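Side-chain contacts in 39 kDa initiator binding protein (Trichomonas vaginalis, PDB 1PP7), which binds the initiator element of core promoters through its N-terminal DNA-binding domain, the part studied here, and so probably directs where transcription starts: residues A8-R13 with K69-L74; S58-S61 with F65-K68; L90-L95 with S108-N113; Q94-H97 with T103-K106. All blocks are in the same frame, centred on the assembly; numbering follows the deposited sequence.

Interaction 1 of 4, residues A8-R13 with K69-L74. With nucleotides of chain B.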
loop_
_atom_site.group_PDB
_atom_site.type_symbol
_atom_site.label_atom_id
_atom_site.label_comp_id
_atom_site.label_asym_id
_atom_site.label_seq_id
_atom_site.Cartn_x
_atom_site.Cartn_y
_atom_site.Cartn_z
ATOM N N ALA C 8 1.974 -3.824 -15.735
ATOM C CA ALA C 8 0.913 -3.829 -16.738
ATOM C C ALA C 8 -0.170 -4.818 -16.344
ATOM O O ALA C 8 -1.346 -4.554 -16.564
ATOM C CB ALA C 8 1.469 -4.207 -18.103
ATOM N N SER C 9 0.227 -5.958 -15.772
ATOM C CA SER C 9 -0.738 -6.976 -15.354
ATOM C C SER C 9 -1.401 -6.567 -14.037
ATOM O O SER C 9 -2.580 -6.884 -13.811
ATOM C CB SER C 9 -0.065 -8.362 -15.210
ATOM O OG SER C 9 0.481 -8.576 -13.913
ATOM N N PHE C 10 -0.639 -5.869 -13.182
ATOM C CA PHE C 10 -1.134 -5.370 -11.887
ATOM C C PHE C 10 -2.170 -4.265 -12.093
ATOM O O PHE C 10 -3.341 -4.397 -11.705
ATOM C CB PHE C 10 -0.030 -4.733 -11.026
ATOM C CG PHE C 10 0.980 -5.682 -10.482
ATOM C CD1 PHE C 10 0.729 -7.046 -10.408
ATOM C CD2 PHE C 10 2.212 -5.194 -10.043
ATOM C CE1 PHE C 10 1.702 -7.923 -9.904
ATOM C CE2 PHE C 10 3.190 -6.056 -9.538
ATOM C CZ PHE C 10 2.933 -7.422 -9.469
ATOM N N THR C 11 -1.730 -3.160 -12.689
ATOM C CA THR C 11 -2.651 -2.043 -12.860
ATOM C C THR C 11 -3.792 -2.425 -13.783
ATOM O O THR C 11 -4.946 -2.068 -13.506
ATOM C CB THR C 11 -1.961 -0.745 -13.380
ATOM O OG1 THR C 11 -2.133 -0.637 -14.792
ATOM C CG2 THR C 11 -0.480 -0.746 -13.037
ATOM N N SER C 12 -3.490 -3.172 -14.849
ATOM C CA SER C 12 -4.533 -3.595 -15.773
ATOM C C SER C 12 -5.612 -4.411 -15.054
ATOM O O SER C 12 -6.732 -4.529 -15.550
ATOM C CB SER C 12 -3.955 -4.448 -16.898
ATOM O OG SER C 12 -3.805 -5.802 -16.465
ATOM N N ARG C 13 -5.294 -4.970 -13.892
ATOM C CA ARG C 13 -6.273 -5.765 -13.182
ATOM C C ARG C 13 -6.985 -5.055 -12.059
ATOM O O ARG C 13 -7.951 -5.550 -11.497
ATOM C CB ARG C 13 -5.628 -7.059 -12.706
ATOM C CG ARG C 13 -5.434 -7.979 -13.899
ATOM C CD ARG C 13 -5.157 -9.371 -13.465
ATOM N NE ARG C 13 -3.830 -9.457 -12.875
ATOM C CZ ARG C 13 -3.513 -10.283 -11.883
ATOM N NH1 ARG C 13 -4.446 -11.096 -11.373
ATOM N NH2 ARG C 13 -2.271 -10.281 -11.392
ATOM N N LYS C 69 7.275 -4.778 -0.583
ATOM C CA LYS C 69 7.503 -3.401 -1.046
ATOM C C LYS C 69 7.854 -3.306 -2.523
ATOM O O LYS C 69 7.390 -2.417 -3.227
ATOM C CB LYS C 69 8.570 -2.715 -0.199
ATOM C CG LYS C 69 8.128 -2.650 1.219
ATOM C CD LYS C 69 8.997 -1.784 2.038
ATOM C CE LYS C 69 10.257 -2.530 2.449
ATOM N NZ LYS C 69 11.272 -1.536 2.901
ATOM N N LYS C 70 8.665 -4.239 -2.986
ATOM C CA LYS C 70 9.056 -4.247 -4.373
ATOM C C LYS C 70 7.817 -4.123 -5.310
ATOM O O LYS C 70 7.834 -3.306 -6.219
ATOM C CB LYS C 70 9.868 -5.523 -4.644
ATOM C CG LYS C 70 10.681 -5.488 -5.917
ATOM C CD LYS C 70 11.993 -6.235 -5.728
ATOM C CE LYS C 70 12.795 -6.299 -7.031
ATOM N NZ LYS C 70 14.089 -7.078 -6.885
ATOM N N ASN C 71 6.742 -4.894 -5.050
ATOM C CA ASN C 71 5.519 -4.867 -5.872
ATOM C C ASN C 71 4.638 -3.657 -5.585
ATOM O O ASN C 71 4.007 -3.087 -6.477
ATOM C CB ASN C 71 4.708 -6.141 -5.646
ATOM C CG ASN C 71 5.345 -7.395 -6.328
ATOM O OD1 ASN C 71 6.485 -7.357 -6.804
ATOM N ND2 ASN C 71 4.601 -8.502 -6.356
ATOM N N VAL C 72 4.570 -3.283 -4.321
ATOM C CA VAL C 72 3.783 -2.154 -3.915
ATOM C C VAL C 72 4.348 -0.856 -4.494
ATOM O O VAL C 72 3.594 0.035 -4.892
ATOM C CB VAL C 72 3.755 -2.086 -2.427
ATOM C CG1 VAL C 72 3.146 -0.750 -1.977
ATOM C CG2 VAL C 72 2.997 -3.288 -1.908
ATOM N N ALA C 73 5.675 -0.743 -4.546
ATOM C CA ALA C 73 6.239 0.450 -5.112
ATOM C C ALA C 73 5.805 0.449 -6.571
ATOM O O ALA C 73 5.429 1.482 -7.068
ATOM C CB ALA C 73 7.728 0.447 -5.003
ATOM N N LEU C 74 5.812 -0.697 -7.255
ATOM C CA LEU C 74 5.421 -0.708 -8.676
ATOM C C LEU C 74 4.016 -0.241 -8.941
ATOM O O LEU C 74 3.821 0.766 -9.628
ATOM C CB LEU C 74 5.557 -2.098 -9.324
ATOM C CG LEU C 74 6.987 -2.578 -9.529
ATOM C CD1 LEU C 74 7.012 -4.055 -9.950
ATOM C CD2 LEU C 74 7.624 -1.733 -10.559
ATOM P P DA B 3 13.835 -4.155 4.040
ATOM O OP1 DA B 3 13.212 -4.688 5.293
ATOM O OP2 DA B 3 13.025 -3.958 2.815
ATOM O "O5'" DA B 3 14.499 -2.758 4.374
ATOM C "C5'" DA B 3 15.047 -2.524 5.664
ATOM C "C4'" DA B 3 15.696 -1.163 5.690
ATOM O "O4'" DA B 3 16.803 -1.085 4.754
ATOM C "C3'" DA B 3 14.795 0.035 5.359
ATOM O "O3'" DA B 3 15.261 1.026 6.240
ATOM C "C2'" DA B 3 15.249 0.421 3.966
ATOM C "C1'" DA B 3 16.730 0.167 4.113
ATOM N N9 DA B 3 17.538 0.143 2.889
ATOM C C8 DA B 3 17.225 -0.331 1.630
ATOM N N7 DA B 3 18.186 -0.148 0.739
ATOM C C5 DA B 3 19.187 0.483 1.457
ATOM C C6 DA B 3 20.465 0.972 1.080
ATOM N N6 DA B 3 20.963 0.876 -0.163
ATOM N N1 DA B 3 21.217 1.576 2.041
ATOM C C2 DA B 3 20.714 1.669 3.293
ATOM N N3 DA B 3 19.529 1.241 3.767
ATOM C C4 DA B 3 18.808 0.656 2.787
#
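Phe10 meets Asn71 and Leu74 at one end of its ring. The closest approach is from Phe10 CZ to Asn71 ND2, 3.7 Å, and CE2 of the same ring lies near CB and CG of the asparagine. The two side chains cross at about a right angle, with the amide plane turned 51° from the ring, so the carboxamide is neither stacked flat on the phenyl group nor set square to it. One turn further along helix 69-76, Leu74 brings its CD1 methyl to 4.3 Å from Phe10 CE2, a loose apolar contact.

Phe10 CG lies anti to its own carbonyl carbon (chi1 -70°), which carries the ring from helix 6-11 across to the other helix. The Asn71 amide is steadied from outside the pair: ND2 makes weak hydrogen bonds to the backbone oxygens of Glu54 and Ile55 at the end of helix 49-55, whose side chains also touch Phe10. Within 8-13, Arg13 NE donates to Ser9 O at 3.0 Å from above the carbonyl plane, folding the arginine back along the chain.

At the beginning of helix 69-76, Lys69 points away from Phe10 toward the DNA, its chain bent at chi3. Its NZ hydrogen-bonds Asn84 OD1 of helix 80-89, a neighbour that would help to place the ammonium group, and, weakly, OP2 of DA3 of chain B (3.0 Å). The arrangement is that of a small helical core in a domain of the helix-turn-helix clan, with a lysine at the N-terminal end of one helix touching the phosphate backbone.

Interaction 2 of 4, residues S58-S61 with F65-K68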
loop_
_atom_site.group_PDB
_atom_site.type_symbol
_atom_site.label_atom_id
_atom_site.label_comp_id
_atom_site.label_asym_id
_atom_site.label_seq_id
_atom_site.Cartn_x
_atom_site.Cartn_y
_atom_site.Cartn_z
ATOM N N SER C 58 -1.673 -7.167 2.327
ATOM C CA SER C 58 -2.868 -7.628 3.048
ATOM C C SER C 58 -2.823 -7.535 4.582
ATOM O O SER C 58 -1.767 -7.585 5.205
ATOM C CB SER C 58 -3.243 -9.079 2.628
ATOM O OG SER C 58 -2.162 -9.968 2.719
ATOM N N TRP C 59 -3.989 -7.365 5.191
ATOM C CA TRP C 59 -4.049 -7.297 6.650
ATOM C C TRP C 59 -3.827 -8.689 7.250
ATOM O O TRP C 59 -4.332 -9.708 6.745
ATOM C CB TRP C 59 -5.413 -6.807 7.126
ATOM C CG TRP C 59 -5.747 -5.393 6.721
ATOM C CD1 TRP C 59 -6.627 -5.006 5.738
ATOM C CD2 TRP C 59 -5.244 -4.178 7.317
ATOM N NE1 TRP C 59 -6.696 -3.637 5.699
ATOM C CE2 TRP C 59 -5.861 -3.107 6.655
ATOM C CE3 TRP C 59 -4.338 -3.903 8.349
ATOM C CZ2 TRP C 59 -5.604 -1.793 6.976
ATOM C CZ3 TRP C 59 -4.079 -2.598 8.676
ATOM C CH2 TRP C 59 -4.708 -1.554 7.989
ATOM N N ILE C 60 -3.078 -8.746 8.328
ATOM C CA ILE C 60 -2.897 -10.028 8.997
ATOM C C ILE C 60 -3.754 -9.940 10.312
ATOM O O ILE C 60 -4.048 -10.935 10.954
ATOM C CB ILE C 60 -1.377 -10.318 9.222
ATOM C CG1 ILE C 60 -0.754 -9.272 10.130
ATOM C CG2 ILE C 60 -0.644 -10.280 7.857
ATOM C CD1 ILE C 60 0.747 -9.360 10.138
ATOM N N SER C 61 -4.166 -8.735 10.684
ATOM C CA SER C 61 -5.034 -8.555 11.842
ATOM C C SER C 61 -5.764 -7.221 11.658
ATOM O O SER C 61 -5.610 -6.575 10.603
ATOM C CB SER C 61 -4.235 -8.568 13.146
ATOM O OG SER C 61 -3.372 -7.453 13.254
ATOM N N PHE C 65 -0.334 -5.241 8.757
ATOM C CA PHE C 65 -0.418 -5.699 7.372
ATOM C C PHE C 65 0.978 -6.119 6.966
ATOM O O PHE C 65 1.969 -5.774 7.609
ATOM C CB PHE C 65 -0.949 -4.596 6.400
ATOM C CG PHE C 65 -0.098 -3.326 6.319
ATOM C CD1 PHE C 65 -0.291 -2.267 7.246
ATOM C CD2 PHE C 65 0.788 -3.131 5.259
ATOM C CE1 PHE C 65 0.369 -1.052 7.114
ATOM C CE2 PHE C 65 1.468 -1.909 5.099
ATOM C CZ PHE C 65 1.257 -0.862 6.032
ATOM N N LYS C 66 1.050 -6.899 5.900
ATOM C CA LYS C 66 2.315 -7.341 5.405
ATOM C C LYS C 66 2.280 -6.930 3.980
ATOM O O LYS C 66 1.191 -6.767 3.420
ATOM C CB LYS C 66 2.458 -8.852 5.506
ATOM C CG LYS C 66 1.312 -9.673 4.868
ATOM C CD LYS C 66 1.804 -11.128 4.749
ATOM C CE LYS C 66 0.658 -12.165 4.791
ATOM N NZ LYS C 66 1.122 -13.583 4.380
ATOM N N MET C 67 3.458 -6.785 3.374
ATOM C CA MET C 67 3.504 -6.383 1.990
ATOM C C MET C 67 4.832 -6.766 1.399
ATOM O O MET C 67 5.751 -7.124 2.125
ATOM C CB MET C 67 3.304 -4.842 1.866
ATOM C CG MET C 67 4.524 -3.973 2.200
ATOM S SD MET C 67 4.185 -2.158 1.876
ATOM C CE MET C 67 4.244 -1.490 3.450
ATOM N N LYS C 68 4.888 -6.740 0.064
ATOM C CA LYS C 68 6.114 -6.957 -0.672
ATOM C C LYS C 68 6.388 -5.530 -1.222
ATOM O O LYS C 68 5.782 -5.097 -2.203
ATOM C CB LYS C 68 5.873 -7.973 -1.786
ATOM C CG LYS C 68 5.758 -9.404 -1.288
ATOM C CD LYS C 68 6.044 -10.395 -2.404
ATOM C CE LYS C 68 5.956 -11.842 -1.880
ATOM N NZ LYS C 68 6.525 -12.930 -2.766
#
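Strands 57-59 and 65-67 pair antiparallel, with Ser58 and Lys66 as a hydrogen-bonded pair, Ser58 N to Lys66 O at 3.1 Å and Lys66 N to Ser58 O at 3.0 Å, while Trp59 and Phe65 form the adjoining non-hydrogen-bonded pair with CA atoms just 4.0 Å apart. Ser58 O also receives a CA-H contact from Phe65 CA.

Trp59 and Phe65 project from the same face of the sheet and make a T-shaped pair. The phenyl edge is directed at the face of the indole six-membered ring, with centroids 5.8 Å apart and planes at 79°. Phe65 CD1 lies near Trp59 CZ3, and at the root of its side chain Phe65 CB lies 4.0 Å from Trp59 CE3. Phe65 CG sits between its backbone N and carbonyl carbon (chi1 61°), a setting that takes the far end of the ring away from the tryptophan and into the interior, where Leu38 and Leu42 of helix 34-45 and the rings of Trp105 and Phe110 surround it.

The other face carries Ser58 and Lys66. The lysine chain is extended beyond CG and stands out from the sheet; Ile60, just past the strand end, lays its CG2 methyl against this aliphatic stem, 3.6 Å from Lys66 CG. Lys66 also makes a cation-pi contact with Trp102 of the adjacent strand 102-106.

Trp59 reaches toward His39, a zinc ligand seen in this protein. The whole is a two-stranded beta hairpin, one aromatic face turned to the helical core and the other more polar, forming the edge of the four-stranded antiparallel sheet.

Interaction 3 of 4, residues L90-L95 with S108-N113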
loop_
_atom_site.group_PDB
_atom_site.type_symbol
_atom_site.label_atom_id
_atom_site.label_comp_id
_atom_site.label_asym_id
_atom_site.label_seq_id
_atom_site.Cartn_x
_atom_site.Cartn_y
_atom_site.Cartn_z
ATOM N N LEU C 90 6.198 8.937 7.304
ATOM C CA LEU C 90 4.799 8.968 7.721
ATOM C C LEU C 90 4.512 8.119 8.970
ATOM O O LEU C 90 3.356 7.896 9.340
ATOM C CB LEU C 90 3.877 8.621 6.538
ATOM C CG LEU C 90 4.026 9.660 5.397
ATOM C CD1 LEU C 90 3.124 9.388 4.262
ATOM C CD2 LEU C 90 3.714 11.030 5.952
ATOM N N ALA C 91 5.569 7.648 9.627
ATOM C CA ALA C 91 5.457 6.913 10.889
ATOM C C ALA C 91 4.823 5.531 10.848
ATOM O O ALA C 91 3.979 5.166 11.725
ATOM C CB ALA C 91 4.740 7.822 11.993
ATOM N N PHE C 92 5.193 4.782 9.809
ATOM C CA PHE C 92 4.768 3.389 9.702
ATOM C C PHE C 92 5.885 2.691 10.484
ATOM O O PHE C 92 7.036 3.101 10.486
ATOM C CB PHE C 92 4.681 2.927 8.258
ATOM C CG PHE C 92 3.403 3.332 7.595
ATOM C CD1 PHE C 92 2.333 2.432 7.500
ATOM C CD2 PHE C 92 3.224 4.664 7.157
ATOM C CE1 PHE C 92 1.107 2.849 6.989
ATOM C CE2 PHE C 92 2.024 5.099 6.646
ATOM C CZ PHE C 92 0.951 4.200 6.554
ATOM N N GLU C 93 5.515 1.700 11.249
ATOM C CA GLU C 93 6.498 1.046 12.038
ATOM C C GLU C 93 6.633 -0.396 11.593
ATOM O O GLU C 93 5.663 -1.167 11.584
ATOM C CB GLU C 93 6.089 1.182 13.492
ATOM C CG GLU C 93 6.701 0.162 14.446
ATOM C CD GLU C 93 6.175 0.395 15.877
ATOM O OE1 GLU C 93 5.052 0.957 16.000
ATOM O OE2 GLU C 93 6.862 0.028 16.854
ATOM N N GLN C 94 7.847 -0.739 11.182
ATOM C CA GLN C 94 8.166 -2.056 10.704
ATOM C C GLN C 94 8.234 -3.049 11.876
ATOM O O GLN C 94 8.926 -2.814 12.885
ATOM C CB GLN C 94 9.500 -2.040 9.971
ATOM C CG GLN C 94 9.696 -3.347 9.242
ATOM C CD GLN C 94 10.840 -3.316 8.298
ATOM O OE1 GLN C 94 11.270 -2.249 7.894
ATOM N NE2 GLN C 94 11.345 -4.490 7.926
ATOM N N LEU C 95 7.522 -4.149 11.719
ATOM C CA LEU C 95 7.462 -5.188 12.726
ATOM C C LEU C 95 8.208 -6.481 12.284
ATOM O O LEU C 95 8.244 -7.464 13.012
ATOM C CB LEU C 95 5.990 -5.503 13.029
ATOM C CG LEU C 95 5.165 -4.264 13.361
ATOM C CD1 LEU C 95 3.744 -4.713 13.475
ATOM C CD2 LEU C 95 5.667 -3.511 14.659
ATOM N N SER C 108 -0.033 3.862 14.100
ATOM C CA SER C 108 -1.164 4.178 14.962
ATOM C C SER C 108 -2.381 4.785 14.209
ATOM O O SER C 108 -2.248 5.692 13.402
ATOM C CB SER C 108 -0.681 5.054 16.143
ATOM O OG SER C 108 -0.473 6.389 15.709
ATOM N N GLY C 109 -3.565 4.237 14.464
ATOM C CA GLY C 109 -4.767 4.714 13.816
ATOM C C GLY C 109 -4.910 4.249 12.365
ATOM O O GLY C 109 -5.754 4.760 11.604
ATOM N N PHE C 110 -4.080 3.286 11.976
ATOM C CA PHE C 110 -4.122 2.766 10.634
ATOM C C PHE C 110 -4.588 1.288 10.769
ATOM O O PHE C 110 -3.823 0.373 11.124
ATOM C CB PHE C 110 -2.727 2.939 10.009
ATOM C CG PHE C 110 -2.664 2.575 8.556
ATOM C CD1 PHE C 110 -2.455 1.240 8.158
ATOM C CD2 PHE C 110 -2.887 3.542 7.572
ATOM C CE1 PHE C 110 -2.479 0.888 6.808
ATOM C CE2 PHE C 110 -2.913 3.183 6.204
ATOM C CZ PHE C 110 -2.711 1.858 5.832
ATOM N N THR C 111 -5.858 1.066 10.468
ATOM C CA THR C 111 -6.446 -0.253 10.625
ATOM C C THR C 111 -7.422 -0.572 9.520
ATOM O O THR C 111 -7.724 0.285 8.662
ATOM C CB THR C 111 -7.265 -0.342 11.947
ATOM O OG1 THR C 111 -8.460 0.460 11.844
ATOM C CG2 THR C 111 -6.493 0.199 13.082
ATOM N N ARG C 112 -7.940 -1.805 9.607
ATOM C CA ARG C 112 -8.925 -2.367 8.693
ATOM C C ARG C 112 -9.952 -1.306 8.382
ATOM O O ARG C 112 -10.259 -1.102 7.227
ATOM C CB ARG C 112 -9.593 -3.596 9.328
ATOM C CG ARG C 112 -10.490 -4.464 8.413
ATOM C CD ARG C 112 -9.869 -5.833 8.104
ATOM N NE ARG C 112 -9.478 -6.566 9.311
ATOM C CZ ARG C 112 -8.911 -7.769 9.305
ATOM N NH1 ARG C 112 -8.657 -8.382 8.159
ATOM N NH2 ARG C 112 -8.613 -8.376 10.446
ATOM N N ASN C 113 -10.491 -0.630 9.391
ATOM C CA ASN C 113 -11.463 0.435 9.128
ATOM C C ASN C 113 -11.145 1.841 9.660
ATOM O O ASN C 113 -12.038 2.614 10.028
ATOM C CB ASN C 113 -12.904 0.019 9.517
ATOM C CG ASN C 113 -12.999 -0.590 10.894
ATOM O OD1 ASN C 113 -12.578 0.026 11.888
ATOM N ND2 ASN C 113 -13.547 -1.818 10.971
#
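Phe92 and Phe110 meet as a T-shaped aromatic pair, the edge of the first ring directed at the face of the second, with centroids 5.1 Å apart and planes at 72°. From CB, which packs on Trp105 of strand 102-106, the Phe92 side chain runs inward with CG anti to the carbonyl carbon (chi1 -82°). CE1 then stands 3.8 Å above the plane of the Phe110 ring, over its centre, and is nearly equidistant from several of the ring carbons. CZ, at the tip, is displaced toward one side of that ring and comes to 4.0 Å from Phe110 CE2. The leading side of the Phe92 ring is thus directed at the flat pi surface of its partner, a favourable arrangement for two aromatic groups in a buried setting.

Phe110 takes a different first torsion: its CG is anti to the backbone N, and its bond from CA to CB already points toward Phe92. The contact is made by these two side chains, since the backbones stay well apart; the nearest CA atoms, those of Phe92 and Ser108, are 8.0 Å from one another.

Just before Phe92, Ala91 has a positive phi and is the C-prime residue of a Schellman motif that ends helix 80-89, turning the chain into strand 93-99. Leu38 of helix 34-45 packs on Phe92 and Leu42 of the same helix on Phe110, while His39 adds an edge-to-face contact to Phe110. The pair therefore lies between that helix and the four-stranded sheet, linking the exit of helix 80-89 to strand 110-111.

Interaction 4 of 4, residues Q94-H97 with T103-K106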
loop_
_atom_site.group_PDB
_atom_site.type_symbol
_atom_site.label_atom_id
_atom_site.label_comp_id
_atom_site.label_asym_id
_atom_site.label_seq_id
_atom_site.Cartn_x
_atom_site.Cartn_y
_atom_site.Cartn_z
ATOM N N GLN C 94 7.847 -0.739 11.182
ATOM C CA GLN C 94 8.166 -2.056 10.704
ATOM C C GLN C 94 8.234 -3.049 11.876
ATOM O O GLN C 94 8.926 -2.814 12.885
ATOM C CB GLN C 94 9.500 -2.040 9.971
ATOM C CG GLN C 94 9.696 -3.347 9.242
ATOM C CD GLN C 94 10.840 -3.316 8.298
ATOM O OE1 GLN C 94 11.270 -2.249 7.894
ATOM N NE2 GLN C 94 11.345 -4.490 7.926
ATOM N N LEU C 95 7.522 -4.149 11.719
ATOM C CA LEU C 95 7.462 -5.188 12.726
ATOM C C LEU C 95 8.208 -6.481 12.284
ATOM O O LEU C 95 8.244 -7.464 13.012
ATOM C CB LEU C 95 5.990 -5.503 13.029
ATOM C CG LEU C 95 5.165 -4.264 13.361
ATOM C CD1 LEU C 95 3.744 -4.713 13.475
ATOM C CD2 LEU C 95 5.667 -3.511 14.659
ATOM N N GLN C 96 8.787 -6.471 11.090
ATOM C CA GLN C 96 9.513 -7.638 10.601
ATOM C C GLN C 96 10.485 -7.346 9.444
ATOM O O GLN C 96 10.181 -6.538 8.507
ATOM C CB GLN C 96 8.543 -8.719 10.183
ATOM C CG GLN C 96 9.217 -10.011 9.768
ATOM C CD GLN C 96 8.427 -10.782 8.689
ATOM O OE1 GLN C 96 8.592 -10.529 7.495
ATOM N NE2 GLN C 96 7.559 -11.704 9.111
ATOM N N HIS C 97 11.664 -7.974 9.574
ATOM C CA HIS C 97 12.760 -7.912 8.586
ATOM C C HIS C 97 12.231 -8.585 7.302
ATOM O O HIS C 97 11.290 -9.392 7.354
ATOM C CB HIS C 97 13.995 -8.715 9.100
ATOM C CG HIS C 97 15.223 -8.637 8.220
ATOM N ND1 HIS C 97 16.033 -7.519 8.156
ATOM C CD2 HIS C 97 15.808 -9.566 7.420
ATOM C CE1 HIS C 97 17.062 -7.763 7.360
ATOM N NE2 HIS C 97 16.950 -8.997 6.901
ATOM N N THR C 103 7.402 -8.004 4.250
ATOM C CA THR C 103 7.725 -7.165 5.357
ATOM C C THR C 103 6.375 -6.940 6.075
ATOM O O THR C 103 5.321 -7.113 5.452
ATOM C CB THR C 103 8.529 -5.956 4.731
ATOM O OG1 THR C 103 9.644 -5.646 5.573
ATOM C CG2 THR C 103 7.715 -4.803 4.384
ATOM N N GLN C 104 6.387 -6.686 7.393
ATOM C CA GLN C 104 5.137 -6.488 8.148
ATOM C C GLN C 104 5.118 -5.156 8.789
ATOM O O GLN C 104 6.179 -4.649 9.173
ATOM C CB GLN C 104 4.994 -7.531 9.221
ATOM C CG GLN C 104 3.912 -8.525 8.924
ATOM C CD GLN C 104 4.005 -9.709 9.805
ATOM O OE1 GLN C 104 4.010 -9.572 11.040
ATOM N NE2 GLN C 104 4.091 -10.909 9.187
ATOM N N TRP C 105 3.905 -4.606 8.955
ATOM C CA TRP C 105 3.731 -3.249 9.469
ATOM C C TRP C 105 2.529 -2.902 10.302
ATOM O O TRP C 105 1.537 -3.588 10.252
ATOM C CB TRP C 105 3.680 -2.248 8.305
ATOM C CG TRP C 105 4.825 -2.336 7.408
ATOM C CD1 TRP C 105 5.069 -3.318 6.506
ATOM C CD2 TRP C 105 5.953 -1.456 7.366
ATOM N NE1 TRP C 105 6.261 -3.124 5.920
ATOM C CE2 TRP C 105 6.840 -1.984 6.417
ATOM C CE3 TRP C 105 6.293 -0.283 8.033
ATOM C CZ2 TRP C 105 8.070 -1.376 6.108
ATOM C CZ3 TRP C 105 7.506 0.321 7.741
ATOM C CH2 TRP C 105 8.384 -0.233 6.783
ATOM N N LYS C 106 2.631 -1.747 10.988
ATOM C CA LYS C 106 1.565 -1.155 11.791
ATOM C C LYS C 106 1.832 0.350 11.880
ATOM O O LYS C 106 2.935 0.811 11.642
ATOM C CB LYS C 106 1.469 -1.781 13.191
ATOM C CG LYS C 106 1.983 -0.931 14.357
ATOM C CD LYS C 106 2.759 -1.780 15.337
ATOM C CE LYS C 106 2.654 -1.290 16.803
ATOM N NZ LYS C 106 3.245 0.030 17.096
#
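Gln94 lies across one face of the Trp105 indole, crossing it obliquely, with amide and ring planes 35° apart. Its CB stands over the six-membered ring, 3.9 Å from the centroid and 16° off the normal, a CH-pi contact; CA follows over the rim of the same face. With CG anti to the backbone N (chi1 -169°) and the chain extended beyond it, the carboxamide is carried past the indole toward Thr103, which it meets at about a right angle.

Thr103 OG1 donates to Gln96 O at 3.1 Å; Gln94 NE2 also faces that oxygen, but is modelled too close for the bond to be certain. In the backbone, Leu95 N donates to Gln104 O at 2.9 Å, almost straight. Leu95 and Lys106 cross at about a right angle, Leu95 CD2 resting 3.5 Å from Lys106 CD, while the ammonium end of the lysine is modelled, rather too close, in a salt bridge with Glu93.

Gln94 NE2 additionally hydrogen-bonds a DNA phosphate, and Thr103 packs on a phosphate. Packing on Trp105 would thus help to hold a neutral amide where it can donate to the DNA.

From the N terminus, interaction 1 closes the longest loop, bringing helix 6-11 to helix 69-76. Interaction 2 is nested within that loop, a short hairpin whose second strand runs directly into helix 69-76. Interactions 3 and 4 come after interaction 1 and start from the same strand, 93-99, sharing Gln94 and Leu95; the hairpin that 4 makes with strand 102-106 is nested inside the wider loop that 3 closes against strand 110-111. Strands 65-67 and 102-106 are neighbours, so interactions 2 and 4 build one sheet. Phe65 meets Phe110, joining 2 to 3, while Lys69 packs on Thr103 and Trp105, tying the first helical contact to the sheet near the DNA.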